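Local coordinates for protein serpin-ZX (Arabidopsis thaliana, PDB 3LE2) that inhibits serine and cysteine proteases, among them metacaspase-9 and RD21A, by offering a reactive centre loop for cleavage and trapping, and so restrains programmed cell death, at residues Leu44-Ala49 / Leu167-Ala172; Asn13-Asn18 / Phe62-Ser67; Asn292-Leu297 / Ser301-Glu306; Ser76-Ala81 / Asn377-Val382. One frame throughout, in Å; residues are numbered along the deposited sequence.

In the fold
All four contacts belong to the single serpin domain, in its native stressed form. Interactions 1, 2 and 3 are neighbours, their centres 13 to 16 Å apart, around helices 37-49 and 54-63. Leu44 joins them: it meets Phe62 of interaction 2 and Leu294 of interaction 3, while Ile47 meets Pro302. Interaction 4, with its centre about 14 Å from that of interaction 2, is coupled to it through Asn13 and Gly380; from interaction 3 it is about 27 Å away. Along the chain, interactions 1 and 2 alternate, interaction 3 follows both, and interaction 4 spans from helix 68-83 to the hairpin 370-388, enclosing interaction 3 and tying helix 68-83 to the C-terminal hairpin.

Interaction 1. Residues Leu44-Ala49 / Leu167-Ala172; sequences LSIIAA and LIFANA
Phe169 reaches from strand 167-176 to helix 37-49 and sets its ring against Ile46 and Ile47. Its CB leaves the strand toward the helix, and with CG anti to its own carbonyl carbon (chi1 -68°) the ring is carried outward to the two isoleucines. Within this contact CB, CG and the two delta carbons serve as the stalk; the far half of the ring does the touching. Phe169 CE1 meets Ile46 CG2 at 3.8 Å. Phe169 CE2 lies 3.7 Å from Ile47 CG1, with Ile47 CD1 close behind. At the tip, Phe169 CZ also rests on Ile47 CG1, 3.8 Å away. Branching at CB suits the isoleucines here: Ile46 uses its short methyl arm, Ile47 its longer ethyl arm, and both come obliquely from the same side of the ring plane. No polar group takes part, as befits three buried residues. Val43, one turn earlier than Ile47, and Ala100 of strand 93-103 also touch the Phe169 side chain. Two residues on, Asn171 bonds Asn98 and, weakly, His329, an asparagine-histidine pairing consistent with the serpin shutter, where helix 37-49 lies beneath the central beta-sheet that opens to admit the reactive centre loop.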
loop_
_atom_site.group_PDB
_atom_site.type_symbol
_atom_site.label_atom_id
_atom_site.label_comp_id
_atom_site.label_asym_id
_atom_site.label_seq_id
_atom_site.Cartn_x
_atom_site.Cartn_y
_atom_site.Cartn_z
ATOM N N LEU A 44 -1.071 -7.065 11.362
ATOM C CA LEU A 44 -1.464 -6.618 12.697
ATOM C C LEU A 44 -2.726 -7.339 13.189
ATOM O O LEU A 44 -2.836 -7.653 14.374
ATOM C CB LEU A 44 -1.627 -5.097 12.750
ATOM C CG LEU A 44 -0.335 -4.309 12.510
ATOM C CD1 LEU A 44 -0.612 -2.817 12.379
ATOM C CD2 LEU A 44 0.689 -4.562 13.623
ATOM N N SER A 45 -3.654 -7.624 12.275
ATOM C CA SER A 45 -4.833 -8.441 12.599
ATOM C C SER A 45 -4.444 -9.872 13.013
ATOM O O SER A 45 -4.995 -10.425 13.964
ATOM C CB SER A 45 -5.803 -8.491 11.419
ATOM O OG SER A 45 -6.249 -7.195 11.057
ATOM N N ILE A 46 -3.500 -10.467 12.290
ATOM C CA ILE A 46 -2.952 -11.766 12.659
ATOM C C ILE A 46 -2.309 -11.745 14.053
ATOM O O ILE A 46 -2.490 -12.657 14.849
ATOM C CB ILE A 46 -1.943 -12.245 11.604
ATOM C CG1 ILE A 46 -2.679 -12.541 10.294
ATOM C CG2 ILE A 46 -1.218 -13.482 12.089
ATOM C CD1 ILE A 46 -1.773 -12.832 9.129
ATOM N N ILE A 47 -1.580 -10.680 14.355
ATOM C CA ILE A 47 -0.931 -10.555 15.652
ATOM C C ILE A 47 -1.939 -10.347 16.777
ATOM O O ILE A 47 -1.799 -10.898 17.870
ATOM C CB ILE A 47 0.056 -9.384 15.657
ATOM C CG1 ILE A 47 1.177 -9.642 14.653
ATOM C CG2 ILE A 47 0.601 -9.152 17.061
ATOM C CD1 ILE A 47 2.045 -8.433 14.387
ATOM N N ALA A 48 -2.951 -9.532 16.516
ATOM C CA ALA A 48 -3.971 -9.300 17.516
ATOM C C ALA A 48 -4.593 -10.636 17.895
ATOM O O ALA A 48 -4.850 -10.902 19.071
ATOM C CB ALA A 48 -5.033 -8.332 16.992
ATOM N N ALA A 49 -4.806 -11.481 16.890
ATOM C CA ALA A 49 -5.515 -12.741 17.073
ATOM C C ALA A 49 -4.745 -13.717 17.962
ATOM O O ALA A 49 -5.335 -14.608 18.571
ATOM C CB ALA A 49 -5.816 -13.371 15.725
ATOM N N LEU A 167 10.347 -14.421 16.174
ATOM C CA LEU A 167 9.081 -14.384 15.439
ATOM C C LEU A 167 9.055 -13.288 14.386
ATOM O O LEU A 167 9.215 -12.106 14.695
ATOM C CB LEU A 167 7.897 -14.204 16.401
ATOM C CG LEU A 167 6.512 -14.066 15.775
ATOM C CD1 LEU A 167 6.063 -15.328 15.051
ATOM C CD2 LEU A 167 5.517 -13.689 16.845
ATOM N N ILE A 168 8.848 -13.687 13.137
ATOM C CA ILE A 168 8.784 -12.733 12.036
ATOM C C ILE A 168 7.544 -12.916 11.165
ATOM O O ILE A 168 6.961 -14.004 11.091
ATOM C CB ILE A 168 10.026 -12.827 11.124
ATOM C CG1 ILE A 168 10.043 -14.174 10.391
ATOM C CG2 ILE A 168 11.297 -12.584 11.929
ATOM C CD1 ILE A 168 11.118 -14.296 9.330
ATOM N N PHE A 169 7.150 -11.838 10.504
ATOM C CA PHE A 169 6.113 -11.910 9.504
ATOM C C PHE A 169 6.700 -11.427 8.188
ATOM O O PHE A 169 7.476 -10.477 8.156
ATOM C CB PHE A 169 4.916 -11.074 9.930
ATOM C CG PHE A 169 4.208 -11.636 11.122
ATOM C CD1 PHE A 169 3.202 -12.582 10.965
ATOM C CD2 PHE A 169 4.574 -11.254 12.401
ATOM C CE1 PHE A 169 2.562 -13.113 12.067
ATOM C CE2 PHE A 169 3.938 -11.783 13.499
ATOM C CZ PHE A 169 2.933 -12.712 13.335
ATOM N N ALA A 170 6.367 -12.104 7.103
ATOM C CA ALA A 170 6.847 -11.666 5.813
ATOM C C ALA A 170 5.636 -11.470 4.943
ATOM O O ALA A 170 4.812 -12.373 4.806
ATOM C CB ALA A 170 7.809 -12.685 5.198
ATOM N N ASN A 171 5.523 -10.276 4.376
ATOM C CA ASN A 171 4.345 -9.920 3.613
ATOM C C ASN A 171 4.724 -9.149 2.355
ATOM O O ASN A 171 5.609 -8.293 2.376
ATOM C CB ASN A 171 3.374 -9.118 4.486
ATOM C CG ASN A 171 2.094 -8.773 3.759
ATOM O OD1 ASN A 171 2.116 -8.050 2.764
ATOM N ND2 ASN A 171 0.966 -9.292 4.247
ATOM N N ALA A 172 4.061 -9.465 1.251
ATOM C CA ALA A 172 4.337 -8.773 -0.000
ATOM C C ALA A 172 3.051 -8.606 -0.794
ATOM O O ALA A 172 2.160 -9.444 -0.734
ATOM C CB ALA A 172 5.380 -9.536 -0.814
#

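Interaction 2. Residues Asn13-Asn18 / Phe62-Ser67; sequences NQVSMN and FLKFSS
Val15 of helix 5-25 lies against the end of helix 54-63, touching Phe62 with one methyl group and Lys64 with the other. The arrangement is a helix packed against the C-terminal end of a second helix, within the helical part of the serpin fold. Its well-packed side is the phenyl group. Val15 CG1 sits over one face of the Phe62 ring, 4.2 Å from the centroid and 28° off the normal, a CH-pi contact; its closest ring atom is Phe62 CZ, at 3.7 Å. The face is offered because Phe62 holds CG anti to its backbone N (chi1 -179°), which swings the ring toward helix 5-25 although its CB sets out in another direction. Leu63 CD2 lies at the ring's edge, in its plane, and Leu44, Leu294 and Leu299 add further hydrocarbon, a setting in which an aromatic side chain is at home. The sparser part, at the margin of the contact, is the Lys64 side chain. Lys64 has left the helix with positive phi, and its side chain, bent at chi2, comes to Val15 tip to tip. A lysine suits such a border, since its methylenes can lie on apolar neighbours while its ammonium group can reach a polar partner, here by a weak hydrogen bond to the carbonyl of Ser61. The sparse side is nevertheless locally tight: Val15 CG2 and Lys64 CE are 3.5 Å apart, a little closer than usual van der Waals contact, with Lys64 NZ following at 4.0 Å from the same methyl carbon.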
loop_
_atom_site.group_PDB
_atom_site.type_symbol
_atom_site.label_atom_id
_atom_site.label_comp_id
_atom_site.label_asym_id
_atom_site.label_seq_id
_atom_site.Cartn_x
_atom_site.Cartn_y
_atom_site.Cartn_z
ATOM N N ASN A 13 -7.641 4.549 7.056
ATOM C CA ASN A 13 -6.916 5.192 5.971
ATOM C C ASN A 13 -6.193 6.444 6.438
ATOM O O ASN A 13 -5.132 6.781 5.913
ATOM C CB ASN A 13 -7.845 5.506 4.795
ATOM C CG ASN A 13 -8.383 4.254 4.121
ATOM O OD1 ASN A 13 -7.829 3.163 4.264
ATOM N ND2 ASN A 13 -9.473 4.404 3.383
ATOM N N GLN A 14 -6.771 7.139 7.420
ATOM C CA GLN A 14 -6.126 8.325 7.989
ATOM C C GLN A 14 -4.869 7.934 8.757
ATOM O O GLN A 14 -3.810 8.535 8.596
ATOM C CB GLN A 14 -7.074 9.098 8.916
ATOM C CG GLN A 14 -6.338 10.090 9.820
ATOM C CD GLN A 14 -7.263 10.974 10.651
ATOM O OE1 GLN A 14 -8.431 10.649 10.868
ATOM N NE2 GLN A 14 -6.734 12.097 11.124
ATOM N N VAL A 15 -5.007 6.937 9.620
ATOM C CA VAL A 15 -3.868 6.399 10.355
ATOM C C VAL A 15 -2.804 5.914 9.365
ATOM O O VAL A 15 -1.599 6.100 9.576
ATOM C CB VAL A 15 -4.322 5.207 11.223
ATOM C CG1 VAL A 15 -3.136 4.451 11.779
ATOM C CG2 VAL A 15 -5.268 5.691 12.350
ATOM N N SER A 16 -3.257 5.309 8.271
ATOM C CA SER A 16 -2.342 4.832 7.232
ATOM C C SER A 16 -1.506 5.971 6.623
ATOM O O SER A 16 -0.328 5.792 6.325
ATOM C CB SER A 16 -3.109 4.067 6.142
ATOM O OG SER A 16 -3.496 2.771 6.582
ATOM N N MET A 17 -2.110 7.140 6.435
ATOM C CA MET A 17 -1.356 8.284 5.917
ATOM C C MET A 17 -0.297 8.735 6.913
ATOM O O MET A 17 0.798 9.145 6.530
ATOM C CB MET A 17 -2.279 9.453 5.576
ATOM C CG MET A 17 -3.263 9.166 4.451
ATOM S SD MET A 17 -2.486 8.608 2.925
ATOM C CE MET A 17 -1.525 10.021 2.460
ATOM N N ASN A 18 -0.619 8.665 8.198
ATOM C CA ASN A 18 0.370 9.007 9.209
ATOM C C ASN A 18 1.493 7.956 9.240
ATOM O O ASN A 18 2.668 8.283 9.369
ATOM C CB ASN A 18 -0.295 9.168 10.583
ATOM C CG ASN A 18 0.611 9.844 11.593
ATOM O OD1 ASN A 18 1.544 10.570 11.233
ATOM N ND2 ASN A 18 0.351 9.604 12.863
ATOM N N PHE A 62 -5.685 0.501 17.385
ATOM C CA PHE A 62 -4.889 1.000 16.274
ATOM C C PHE A 62 -5.600 0.730 14.953
ATOM O O PHE A 62 -5.501 1.508 14.003
ATOM C CB PHE A 62 -3.506 0.350 16.270
ATOM C CG PHE A 62 -2.608 0.843 15.168
ATOM C CD1 PHE A 62 -1.784 1.944 15.364
ATOM C CD2 PHE A 62 -2.582 0.202 13.935
ATOM C CE1 PHE A 62 -0.946 2.402 14.344
ATOM C CE2 PHE A 62 -1.748 0.649 12.912
ATOM C CZ PHE A 62 -0.931 1.754 13.118
ATOM N N LEU A 63 -6.330 -0.377 14.913
ATOM C CA LEU A 63 -6.906 -0.866 13.673
ATOM C C LEU A 63 -8.361 -0.468 13.500
ATOM O O LEU A 63 -8.951 -0.727 12.449
ATOM C CB LEU A 63 -6.760 -2.391 13.609
ATOM C CG LEU A 63 -5.337 -2.900 13.371
ATOM C CD1 LEU A 63 -5.289 -4.428 13.469
ATOM C CD2 LEU A 63 -4.818 -2.393 12.017
ATOM N N LYS A 64 -8.936 0.132 14.549
ATOM C CA LYS A 64 -10.283 0.743 14.523
ATOM C C LYS A 64 -11.416 -0.271 14.461
ATOM O O LYS A 64 -12.430 -0.042 13.804
ATOM C CB LYS A 64 -10.430 1.749 13.370
ATOM C CG LYS A 64 -9.269 2.743 13.232
ATOM C CD LYS A 64 -9.049 3.553 14.512
ATOM C CE LYS A 64 -7.819 4.449 14.365
ATOM N NZ LYS A 64 -7.435 5.156 15.612
ATOM N N PHE A 65 -11.229 -1.400 15.129
ATOM C CA PHE A 65 -12.266 -2.416 15.225
ATOM C C PHE A 65 -12.304 -2.844 16.670
ATOM O O PHE A 65 -11.287 -2.781 17.359
ATOM C CB PHE A 65 -11.949 -3.623 14.331
ATOM C CG PHE A 65 -12.198 -3.384 12.865
ATOM C CD1 PHE A 65 -13.426 -3.703 12.291
ATOM C CD2 PHE A 65 -11.212 -2.849 12.059
ATOM C CE1 PHE A 65 -13.663 -3.490 10.933
ATOM C CE2 PHE A 65 -11.445 -2.638 10.702
ATOM C CZ PHE A 65 -12.670 -2.956 10.142
ATOM N N SER A 66 -13.470 -3.286 17.125
ATOM C CA SER A 66 -13.685 -3.561 18.544
ATOM C C SER A 66 -13.211 -4.934 19.018
ATOM O O SER A 66 -12.826 -5.084 20.176
ATOM C CB SER A 66 -15.157 -3.357 18.914
ATOM O OG SER A 66 -15.457 -1.978 19.031
ATOM N N SER A 67 -13.240 -5.932 18.137
ATOM C CA SER A 67 -12.834 -7.285 18.528
ATOM C C SER A 67 -11.989 -7.994 17.476
ATOM O O SER A 67 -11.982 -7.618 16.297
ATOM C CB SER A 67 -14.055 -8.152 18.856
ATOM O OG SER A 67 -14.750 -8.534 17.677
#

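Interaction 3. Residues Asn292-Leu297 / Ser301-Glu306; sequences NVLKGL and SPFSGE
Leu294 and Lys295, neighbours in helix 291-296, lie against the ring of Phe303, which the chain brings back after a short turn. This is a helix followed by a 3-10 segment, a compact local reversal packed beside helices 5-25, 37-49 and 54-63 of the serpin fold. In sequence order, Asn292 contributes chiefly backbone, its O accepting from Gly296 N at 3.0 Å. Val293 turns to helix 5-25, where Leu19 receives it. Leu294 points to the second segment: its CD1 comes to 4.1 Å from Phe303 CZ, a loose apolar contact, and the same leucine extends inward to Phe62 and Leu44, which explains a buried, branched aliphatic residue here. Lys295 runs across the nearer part of the phenyl group. Its CG lies 3.8 Å from Phe303 CD2, and its CD is 3.9 Å from Phe303 CB. The chain then bends at chi3 (66°), taking CE and NZ onward at the exposed surface; a long residue of this kind can shield a ring with methylenes and still keep its charge in water. Leu297, the first residue beyond the helix, packs on Asn18, Leu19 and His22. Across the turn, Pro302 suits an early position of the 3-10 segment, where a missing N-H costs little, and its CB stands 3.9 Å above the Phe303 ring plane, toward the rim. Just after the aromatic, Ser304 forms an ST turn, its OG accepting from Glu306 N at 3.1 Å with an N-H...O angle of 156°.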
loop_
_atom_site.group_PDB
_atom_site.type_symbol
_atom_site.label_atom_id
_atom_site.label_comp_id
_atom_site.label_asym_id
_atom_site.label_seq_id
_atom_site.Cartn_x
_atom_site.Cartn_y
_atom_site.Cartn_z
ATOM N N ASN A 292 9.761 -0.884 13.615
ATOM C CA ASN A 292 10.158 0.398 14.186
ATOM C C ASN A 292 9.200 1.571 13.944
ATOM O O ASN A 292 8.899 2.306 14.882
ATOM C CB ASN A 292 11.585 0.770 13.774
ATOM C CG ASN A 292 12.655 0.024 14.590
ATOM O OD1 ASN A 292 12.354 -0.700 15.552
ATOM N ND2 ASN A 292 13.914 0.208 14.201
ATOM N N VAL A 293 8.717 1.771 12.718
ATOM C CA VAL A 293 7.811 2.899 12.508
ATOM C C VAL A 293 6.538 2.709 13.305
ATOM O O VAL A 293 5.967 3.682 13.782
ATOM C CB VAL A 293 7.407 3.169 11.034
ATOM C CG1 VAL A 293 8.617 3.424 10.178
ATOM C CG2 VAL A 293 6.561 2.043 10.492
ATOM N N LEU A 294 6.090 1.462 13.438
ATOM C CA LEU A 294 4.878 1.186 14.192
ATOM C C LEU A 294 5.070 1.523 15.668
ATOM O O LEU A 294 4.213 2.171 16.262
ATOM C CB LEU A 294 4.421 -0.253 14.015
ATOM C CG LEU A 294 3.747 -0.563 12.680
ATOM C CD1 LEU A 294 3.627 -2.067 12.534
ATOM C CD2 LEU A 294 2.380 0.108 12.562
ATOM N N LYS A 295 6.191 1.094 16.251
ATOM C CA LYS A 295 6.541 1.504 17.610
ATOM C C LYS A 295 6.506 3.025 17.728
ATOM O O LYS A 295 6.019 3.576 18.717
ATOM C CB LYS A 295 7.917 0.956 18.007
ATOM C CG LYS A 295 7.858 -0.482 18.476
ATOM C CD LYS A 295 9.164 -1.211 18.284
ATOM C CE LYS A 295 10.249 -0.660 19.158
ATOM N NZ LYS A 295 11.441 -1.550 19.061
ATOM N N GLY A 296 7.007 3.692 16.697
ATOM C CA GLY A 296 6.970 5.141 16.625
ATOM C C GLY A 296 5.576 5.729 16.734
ATOM O O GLY A 296 5.395 6.763 17.367
ATOM N N LEU A 297 4.592 5.083 16.110
ATOM C CA LEU A 297 3.194 5.523 16.206
ATOM C C LEU A 297 2.545 5.052 17.497
ATOM O O LEU A 297 1.325 5.139 17.651
ATOM C CB LEU A 297 2.371 4.999 15.027
ATOM C CG LEU A 297 2.778 5.538 13.660
ATOM C CD1 LEU A 297 2.480 4.527 12.572
ATOM C CD2 LEU A 297 2.071 6.856 13.408
ATOM N N SER A 301 3.329 -2.522 22.030
ATOM C CA SER A 301 3.128 -3.760 22.795
ATOM C C SER A 301 3.446 -5.072 22.056
ATOM O O SER A 301 3.993 -6.002 22.653
ATOM C CB SER A 301 1.729 -3.824 23.423
ATOM O OG SER A 301 0.736 -4.106 22.453
ATOM N N PRO A 302 3.094 -5.164 20.768
ATOM C CA PRO A 302 3.433 -6.398 20.041
ATOM C C PRO A 302 4.931 -6.701 19.994
ATOM O O PRO A 302 5.291 -7.864 19.852
ATOM C CB PRO A 302 2.901 -6.126 18.636
ATOM C CG PRO A 302 1.768 -5.126 18.865
ATOM C CD PRO A 302 2.280 -4.243 19.954
ATOM N N PHE A 303 5.774 -5.679 20.134
ATOM C CA PHE A 303 7.229 -5.817 20.002
ATOM C C PHE A 303 7.980 -5.780 21.334
ATOM O O PHE A 303 9.208 -5.765 21.364
ATOM C CB PHE A 303 7.753 -4.723 19.068
ATOM C CG PHE A 303 6.900 -4.541 17.857
ATOM C CD1 PHE A 303 7.077 -5.353 16.742
ATOM C CD2 PHE A 303 5.878 -3.605 17.849
ATOM C CE1 PHE A 303 6.261 -5.217 15.628
ATOM C CE2 PHE A 303 5.059 -3.459 16.739
ATOM C CZ PHE A 303 5.251 -4.272 15.623
ATOM N N SER A 304 7.233 -5.764 22.432
ATOM C CA SER A 304 7.823 -5.735 23.762
ATOM C C SER A 304 7.560 -7.054 24.465
ATOM O O SER A 304 6.494 -7.651 24.303
ATOM C CB SER A 304 7.234 -4.586 24.583
ATOM O OG SER A 304 7.636 -4.672 25.938
ATOM N N GLY A 305 8.533 -7.514 25.241
ATOM C CA GLY A 305 8.368 -8.750 25.977
ATOM C C GLY A 305 7.352 -8.565 27.079
ATOM O O GLY A 305 6.781 -9.533 27.578
ATOM N N GLU A 306 7.117 -7.307 27.441
ATOM C CA GLU A 306 6.271 -6.963 28.584
ATOM C C GLU A 306 4.995 -7.802 28.676
ATOM O O GLU A 306 4.850 -8.616 29.583
ATOM C CB GLU A 306 5.930 -5.470 28.586
ATOM C CG GLU A 306 4.880 -5.102 29.633
ATOM C CD GLU A 306 4.432 -3.656 29.550
ATOM O OE1 GLU A 306 5.289 -2.781 29.280
ATOM O OE2 GLU A 306 3.223 -3.400 29.760
#

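Interaction 4. Residues Ser76-Ala81 / Asn377-Val382; sequences SEIVSA and NITGVV
No ring, amide or carboxylate lies between Ile78 and its partners Thr379 and Val381, so the contact has no face or edge to speak of; branched aliphatic groups make it. A flat group that matters to the loop is the carboxylate of Glu376, whose two oxygens accept from the backbone N-H groups of Ile378 and Thr379 and steady the loop joining strands 370-376 and 382-388. From helix 68-83, Ile78 turns its CB toward this loop and presents CG2. That methyl passes alongside Thr379 CG2 at 4.0 Å and lies 4.3 Å from Val381 CG2, so one methyl bridges two residues of the loop. Val82, one turn further along the helix, touches the same two side chains.

Threonine suits its place because its two branches do different work. Its methyl faces the isoleucine, while OG1, set between the backbone N and the carbonyl carbon (chi1 62°), folds back over the chain and accepts from Val381 N at 3.1 Å. That bond is nearly straight at 163°, and closes an ST turn. Inside it Gly380, with phi 72°, takes a backbone conformation easy for a residue without CB, and its O receives Asn13 ND2. Thr379 also completes an Asn-Ile-Thr sequon headed by Asn377, a predicted glycosylation site that carries no sugar in this structure.

Several polar atoms of the loop are bonded to Glu376, Arg6, Asn13 or within the turn, and what it offers Ile78 is hydrocarbon: the adhesion is dispersive and hydrophobic, without the directionality of hydrogen bonds.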
loop_
_atom_site.group_PDB
_atom_site.type_symbol
_atom_site.label_atom_id
_atom_site.label_comp_id
_atom_site.label_asym_id
_atom_site.label_seq_id
_atom_site.Cartn_x
_atom_site.Cartn_y
_atom_site.Cartn_z
ATOM N N SER A 76 -11.196 -11.508 5.892
ATOM C CA SER A 76 -11.619 -12.566 4.973
ATOM C C SER A 76 -12.765 -12.171 4.048
ATOM O O SER A 76 -12.855 -12.653 2.915
ATOM C CB SER A 76 -11.988 -13.835 5.742
ATOM O OG SER A 76 -12.982 -13.561 6.710
ATOM N N GLU A 77 -13.647 -11.304 4.532
ATOM C CA GLU A 77 -14.817 -10.918 3.750
ATOM C C GLU A 77 -14.494 -9.767 2.803
ATOM O O GLU A 77 -14.930 -9.757 1.652
ATOM C CB GLU A 77 -15.987 -10.528 4.661
ATOM C CG GLU A 77 -16.346 -11.555 5.728
ATOM C CD GLU A 77 -16.396 -12.969 5.180
ATOM O OE1 GLU A 77 -17.230 -13.233 4.288
ATOM O OE2 GLU A 77 -15.594 -13.817 5.635
ATOM N N ILE A 78 -13.732 -8.792 3.292
ATOM C CA ILE A 78 -13.470 -7.580 2.521
ATOM C C ILE A 78 -12.048 -7.500 1.955
ATOM O O ILE A 78 -11.866 -7.457 0.741
ATOM C CB ILE A 78 -13.805 -6.301 3.334
ATOM C CG1 ILE A 78 -15.233 -6.384 3.893
ATOM C CG2 ILE A 78 -13.648 -5.062 2.463
ATOM C CD1 ILE A 78 -16.331 -6.475 2.817
ATOM N N VAL A 79 -11.038 -7.493 2.822
ATOM C CA VAL A 79 -9.665 -7.272 2.356
ATOM C C VAL A 79 -9.179 -8.321 1.341
ATOM O O VAL A 79 -8.599 -7.973 0.316
ATOM C CB VAL A 79 -8.665 -7.133 3.529
ATOM C CG1 VAL A 79 -7.273 -6.858 2.998
ATOM C CG2 VAL A 79 -9.099 -6.014 4.451
ATOM N N SER A 80 -9.411 -9.598 1.623
ATOM C CA SER A 80 -8.997 -10.642 0.690
ATOM C C SER A 80 -9.696 -10.512 -0.662
ATOM O O SER A 80 -9.099 -10.776 -1.701
ATOM C CB SER A 80 -9.219 -12.036 1.275
ATOM O OG SER A 80 -8.307 -12.283 2.332
ATOM N N ALA A 81 -10.959 -10.107 -0.657
ATOM C CA ALA A 81 -11.673 -9.930 -1.917
ATOM C C ALA A 81 -11.050 -8.768 -2.684
ATOM O O ALA A 81 -11.029 -8.755 -3.916
ATOM C CB ALA A 81 -13.171 -9.680 -1.685
ATOM N N ASN A 377 -12.223 1.492 -5.172
ATOM C CA ASN A 377 -13.270 2.501 -4.986
ATOM C C ASN A 377 -14.591 2.008 -4.372
ATOM O O ASN A 377 -15.270 2.769 -3.693
ATOM C CB ASN A 377 -13.526 3.261 -6.301
ATOM C CG ASN A 377 -12.311 4.124 -6.743
ATOM O OD1 ASN A 377 -11.825 4.982 -5.991
ATOM N ND2 ASN A 377 -11.838 3.903 -7.974
ATOM N N ILE A 378 -14.959 0.748 -4.595
ATOM C CA ILE A 378 -16.206 0.226 -4.027
ATOM C C ILE A 378 -16.148 0.154 -2.500
ATOM O O ILE A 378 -17.081 0.578 -1.806
ATOM C CB ILE A 378 -16.553 -1.195 -4.531
ATOM C CG1 ILE A 378 -16.546 -1.280 -6.065
ATOM C CG2 ILE A 378 -17.870 -1.667 -3.912
ATOM C CD1 ILE A 378 -17.320 -0.208 -6.763
ATOM N N THR A 379 -15.053 -0.387 -1.977
ATOM C CA THR A 379 -14.905 -0.543 -0.535
ATOM C C THR A 379 -14.195 0.648 0.097
ATOM O O THR A 379 -14.213 0.809 1.318
ATOM C CB THR A 379 -14.075 -1.788 -0.203
ATOM O OG1 THR A 379 -12.767 -1.621 -0.750
ATOM C CG2 THR A 379 -14.707 -3.033 -0.802
ATOM N N GLY A 380 -13.545 1.465 -0.726
ATOM C CA GLY A 380 -12.684 2.519 -0.211
ATOM C C GLY A 380 -11.377 2.026 0.410
ATOM O O GLY A 380 -10.615 2.817 0.948
ATOM N N VAL A 381 -11.109 0.724 0.346
ATOM C CA VAL A 381 -9.863 0.180 0.886
ATOM C C VAL A 381 -8.629 0.669 0.087
ATOM O O VAL A 381 -8.647 0.718 -1.144
ATOM C CB VAL A 381 -9.913 -1.376 0.943
ATOM C CG1 VAL A 381 -8.510 -1.992 1.134
ATOM C CG2 VAL A 381 -10.871 -1.846 2.043
ATOM N N VAL A 382 -7.566 1.040 0.798
ATOM C CA VAL A 382 -6.335 1.526 0.155
ATOM C C VAL A 382 -5.296 0.410 -0.014
ATOM O O VAL A 382 -4.839 -0.152 0.975
ATOM C CB VAL A 382 -5.722 2.676 0.991
ATOM C CG1 VAL A 382 -4.339 3.100 0.456
ATOM C CG2 VAL A 382 -6.709 3.852 1.065
#